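Local coordinates for 4-oxalmesaconate hydratase (Pseudomonas putida, PDB 5CGZ), which catalyses the zinc-dependent hydration of 4-carboxy-2-hydroxymuconate (the enol of oxalomesaconate), the third step of gallate degradation, at residues Val59-Ala62 and Arg63-Glu66; Ala23-Glu27 and Gln28-Met32. All blocks are in the same frame, centred on the assembly; numbering follows the deposited sequence.

Going along the chain from the N terminus, contact 2 comes first: A23-E27 lies at the C-terminal end of helix 13-27, and Q28-M32 leads into strand 31-36, within the unit that starts with strand 3-8. Contact 1 follows, wholly inside helix 56-74, where side chains and backbone three or four positions apart meet, and no loop is closed. The two are in series, neither nested nor crossed, with centres about 25 Å apart and nearest atoms about 14 Å apart. Contact 2 ties a helix end to the central mixed sheet and reaches a second subunit; contact 1 lies within a helix whose R63 side chain is about 10 Å from the zinc ion.

Contact 1: residues Val59-Ala62 and Arg63-Glu66; sequences VKDA and RREE
D61 and R64 form a salt bridge across the contact: R64 NH1 lies 2.7 Å from D61 OD1, with an N-H...O angle of 149°. The oxygen accepts through its anti lone pair and sits almost exactly in the guanidinium plane, although the carboxylate and guanidinium planes are turned 53° apart. R64 gets there by leaving the backbone with CG trans to N (chi1 -173°) and bending at chi3, which folds the guanidinium back beside D61 and sets one of its faces over K60 O. The second ion pair, within R63-E66, is side-on: R63 NE reaches E66 OE1 at 3.0 Å and R63 NH2 the same oxygen at 3.1 Å, both from one face of the carboxylate. R63 NH1 is taken by S45, so bonds from two directions fix the guanidinium, and K60 NZ pairs with D82. Beneath these charges runs the i to i+4 backbone pattern, in which R63 N bonds V59 O at 2.9 Å, R64 N bonds K60 O and E65 N bonds D61 O. The apolar part is small: V59 CG1 packs beside R63 CG at 4.0 Å, and L48 of helix 46-50 touches V59, A62 and R63. This is a regular alpha-helix with i to i+3 Asp-Arg and Arg-Glu pairs, its R63 side chain about 10 Å from the zinc ion.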
loop_
_atom_site.group_PDB
_atom_site.type_symbol
_atom_site.label_atom_id
_atom_site.label_comp_id
_atom_site.label_asym_id
_atom_site.label_seq_id
_atom_site.Cartn_x
_atom_site.Cartn_y
_atom_site.Cartn_z
ATOM N N VAL A 59 -7.019 -31.920 26.066
ATOM C CA VAL A 59 -6.953 -30.476 25.842
ATOM C C VAL A 59 -8.265 -29.979 25.245
ATOM O O VAL A 59 -8.844 -28.998 25.728
ATOM C CB VAL A 59 -5.779 -30.088 24.929
ATOM C CG1 VAL A 59 -5.797 -28.581 24.659
ATOM C CG2 VAL A 59 -4.472 -30.486 25.583
ATOM N N LYS A 60 -8.752 -30.679 24.224
ATOM C CA LYS A 60 -10.011 -30.301 23.584
ATOM C C LYS A 60 -11.164 -30.244 24.588
ATOM O O LYS A 60 -12.002 -29.333 24.531
ATOM C CB LYS A 60 -10.357 -31.270 22.447
ATOM C CG LYS A 60 -9.413 -31.225 21.241
ATOM C CD LYS A 60 -9.921 -32.169 20.148
ATOM C CE LYS A 60 -8.918 -32.334 19.027
ATOM N NZ LYS A 60 -9.494 -33.166 17.936
ATOM N N ASP A 61 -11.211 -31.212 25.504
ATOM C CA ASP A 61 -12.270 -31.232 26.516
ATOM C C ASP A 61 -12.204 -29.986 27.380
ATOM O O ASP A 61 -13.224 -29.344 27.635
ATOM C CB ASP A 61 -12.182 -32.481 27.407
ATOM C CG ASP A 61 -12.610 -33.747 26.689
ATOM O OD1 ASP A 61 -13.319 -33.650 25.658
ATOM O OD2 ASP A 61 -12.239 -34.843 27.162
ATOM N N ALA A 62 -11.003 -29.649 27.841
ATOM C CA ALA A 62 -10.836 -28.465 28.675
ATOM C C ALA A 62 -11.224 -27.194 27.896
ATOM O O ALA A 62 -11.967 -26.345 28.398
ATOM C CB ALA A 62 -9.401 -28.378 29.189
ATOM N N ARG A 63 -10.742 -27.079 26.662
ATOM C CA ARG A 63 -11.059 -25.917 25.826
ATOM C C ARG A 63 -12.563 -25.810 25.539
ATOM O O ARG A 63 -13.131 -24.717 25.575
ATOM C CB ARG A 63 -10.289 -25.984 24.505
ATOM C CG ARG A 63 -8.778 -25.872 24.640
ATOM C CD ARG A 63 -8.336 -24.437 24.856
ATOM N NE ARG A 63 -8.263 -24.064 26.267
ATOM C CZ ARG A 63 -7.158 -24.140 27.008
ATOM N NH1 ARG A 63 -6.024 -24.592 26.482
ATOM N NH2 ARG A 63 -7.188 -23.769 28.280
ATOM N N ARG A 64 -13.198 -26.947 25.244
ATOM C CA ARG A 64 -14.632 -26.981 24.957
ATOM C C ARG A 64 -15.440 -26.460 26.146
ATOM O O ARG A 64 -16.375 -25.668 25.983
ATOM C CB ARG A 64 -15.084 -28.406 24.594
ATOM C CG ARG A 64 -16.539 -28.525 24.100
ATOM C CD ARG A 64 -16.980 -30.006 23.899
ATOM N NE ARG A 64 -16.226 -30.723 22.862
ATOM C CZ ARG A 64 -15.301 -31.664 23.094
ATOM N NH1 ARG A 64 -14.999 -32.020 24.337
ATOM N NH2 ARG A 64 -14.672 -32.259 22.082
ATOM N N GLU A 65 -15.076 -26.891 27.347
ATOM C CA GLU A 65 -15.830 -26.499 28.531
ATOM C C GLU A 65 -15.673 -25.004 28.804
ATOM O O GLU A 65 -16.628 -24.331 29.186
ATOM C CB GLU A 65 -15.389 -27.314 29.748
ATOM C CG GLU A 65 -16.516 -27.603 30.735
ATOM C CD GLU A 65 -17.622 -28.465 30.134
ATOM O OE1 GLU A 65 -18.773 -28.372 30.610
ATOM O OE2 GLU A 65 -17.341 -29.235 29.189
ATOM N N GLU A 66 -14.464 -24.487 28.599
ATOM C CA GLU A 66 -14.221 -23.057 28.756
ATOM C C GLU A 66 -15.061 -22.237 27.784
ATOM O O GLU A 66 -15.688 -21.254 28.176
ATOM C CB GLU A 66 -12.743 -22.744 28.552
ATOM C CG GLU A 66 -11.856 -23.259 29.666
ATOM C CD GLU A 66 -10.390 -22.973 29.408
ATOM O OE1 GLU A 66 -10.047 -22.620 28.254
ATOM O OE2 GLU A 66 -9.588 -23.102 30.363
HETATM O O HOH W 1 -16.116 -31.017 27.284
#

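Contact 2: residues Ala23-Glu27 and Gln28-Met32; sequences ALHAE and QGYAM
Q28 runs alongside H25, with Q28 OE1 4.1 Å from H25 CD2, and these are the two residues most enclosed by the contact. Q28 runs extended beyond CG, back along the end of the helix: its CB rests 3.4 Å from H25 O, and its amide NE2 lies 3.8 Å from L24 CG. The amide's polar atoms are held by a second subunit, NE2 by E237 O and OE1 by N238 ND2. Replacing Q28 by an alanine would probably leave E237 O without its amide donor, take one of the acceptors of N238 ND2, and open a gap beside L24. H25 turns its edge to Y30, a T-shaped pair with centroids 5.2 Å apart and planes at 88°, in which H25 CD2 stands over one face of the tyrosine, 3.9 Å from Y30 CE1. With H25 CG trans to its carbonyl carbon (chi1 -72°), ND1 reaches A21 O one turn earlier, while NE2 accepts from L239 N of the second subunit; both ring nitrogens are thus bonded and the ring's rotation is fixed. H25 CB also meets M32 SD at 3.8 Å. A26, the next most enclosed by this contact, directs its CA hydrogen at Y30 O (CA to O 3.5 Å). The backbone closes the helix with Y30 N to H25 O at 3.1 Å and G29 N to A26 O. G29, at phi 91°, is the C-prime residue of this Schellman motif, which passes the chain from helix 13-27 into strand 31-36 of the Rossmann-like beta-alpha-beta unit.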
loop_
_atom_site.group_PDB
_atom_site.type_symbol
_atom_site.label_atom_id
_atom_site.label_comp_id
_atom_site.label_asym_id
_atom_site.label_seq_id
_atom_site.Cartn_x
_atom_site.Cartn_y
_atom_site.Cartn_z
ATOM N N ALA A 23 -21.817 -9.888 23.543
ATOM C CA ALA A 23 -22.671 -9.506 24.665
ATOM C C ALA A 23 -23.519 -8.288 24.326
ATOM O O ALA A 23 -24.695 -8.222 24.693
ATOM C CB ALA A 23 -21.828 -9.235 25.915
ATOM N N LEU A 24 -22.929 -7.325 23.620
ATOM C CA LEU A 24 -23.635 -6.090 23.297
ATOM C C LEU A 24 -24.822 -6.365 22.367
ATOM O O LEU A 24 -25.939 -5.894 22.608
ATOM C CB LEU A 24 -22.687 -5.056 22.664
ATOM C CG LEU A 24 -23.269 -3.649 22.475
ATOM C CD1 LEU A 24 -23.518 -2.971 23.819
ATOM C CD2 LEU A 24 -22.386 -2.770 21.586
ATOM N N HIS A 25 -24.594 -7.121 21.299
ATOM C CA HIS A 25 -25.677 -7.360 20.350
ATOM C C HIS A 25 -26.728 -8.336 20.912
ATOM O O HIS A 25 -27.911 -8.228 20.583
ATOM C CB HIS A 25 -25.122 -7.857 19.008
ATOM C CG HIS A 25 -24.411 -6.789 18.227
ATOM N ND1 HIS A 25 -23.093 -6.455 18.455
ATOM C CD2 HIS A 25 -24.851 -5.954 17.253
ATOM C CE1 HIS A 25 -22.742 -5.472 17.639
ATOM N NE2 HIS A 25 -23.791 -5.151 16.900
ATOM N N ALA A 26 -26.308 -9.270 21.757
ATOM C CA ALA A 26 -27.264 -10.147 22.430
ATOM C C ALA A 26 -28.292 -9.308 23.211
ATOM O O ALA A 26 -29.496 -9.590 23.182
ATOM C CB ALA A 26 -26.541 -11.123 23.361
ATOM N N GLU A 27 -27.820 -8.254 23.876
ATOM C CA GLU A 27 -28.714 -7.386 24.644
ATOM C C GLU A 27 -29.600 -6.554 23.730
ATOM O O GLU A 27 -30.629 -6.024 24.163
ATOM C CB GLU A 27 -27.912 -6.485 25.588
ATOM C CG GLU A 27 -27.200 -7.273 26.675
ATOM C CD GLU A 27 -26.605 -6.391 27.763
ATOM O OE1 GLU A 27 -26.696 -5.150 27.654
ATOM O OE2 GLU A 27 -26.055 -6.946 28.739
ATOM N N GLN A 28 -29.217 -6.454 22.460
ATOM C CA GLN A 28 -30.057 -5.778 21.485
ATOM C C GLN A 28 -31.060 -6.721 20.828
ATOM O O GLN A 28 -31.749 -6.338 19.872
ATOM C CB GLN A 28 -29.198 -5.106 20.413
ATOM C CG GLN A 28 -28.494 -3.857 20.915
ATOM C CD GLN A 28 -27.463 -3.346 19.931
ATOM O OE1 GLN A 28 -27.664 -3.402 18.715
ATOM N NE2 GLN A 28 -26.347 -2.854 20.449
ATOM N N GLY A 29 -31.139 -7.955 21.321
ATOM C CA GLY A 29 -32.094 -8.905 20.765
ATOM C C GLY A 29 -31.569 -9.768 19.627
ATOM O O GLY A 29 -32.354 -10.316 18.842
ATOM N N TYR A 30 -30.245 -9.888 19.527
ATOM C CA TYR A 30 -29.622 -10.747 18.515
ATOM C C TYR A 30 -29.395 -12.146 19.050
ATOM O O TYR A 30 -28.929 -12.316 20.184
ATOM C CB TYR A 30 -28.273 -10.190 18.055
ATOM C CG TYR A 30 -28.334 -9.021 17.113
ATOM C CD1 TYR A 30 -28.635 -7.747 17.577
ATOM C CD2 TYR A 30 -28.050 -9.182 15.763
ATOM C CE1 TYR A 30 -28.667 -6.669 16.722
ATOM C CE2 TYR A 30 -28.082 -8.107 14.896
ATOM C CZ TYR A 30 -28.388 -6.854 15.381
ATOM O OH TYR A 30 -28.423 -5.778 14.527
ATOM N N ALA A 31 -29.715 -13.143 18.229
ATOM C CA ALA A 31 -29.267 -14.505 18.479
ATOM C C ALA A 31 -27.843 -14.616 17.957
ATOM O O ALA A 31 -27.613 -14.764 16.752
ATOM C CB ALA A 31 -30.184 -15.529 17.806
ATOM N N MET A 32 -26.886 -14.500 18.869
ATOM C CA MET A 32 -25.482 -14.557 18.505
ATOM C C MET A 32 -25.021 -16.004 18.446
ATOM O O MET A 32 -25.181 -16.743 19.413
ATOM C CB MET A 32 -24.637 -13.764 19.503
ATOM C CG MET A 32 -24.966 -12.263 19.544
ATOM S SD MET A 32 -24.738 -11.445 17.941
ATOM C CE MET A 32 -23.021 -11.870 17.596
HETATM O O HOH W 2 -30.257 -12.824 22.649
#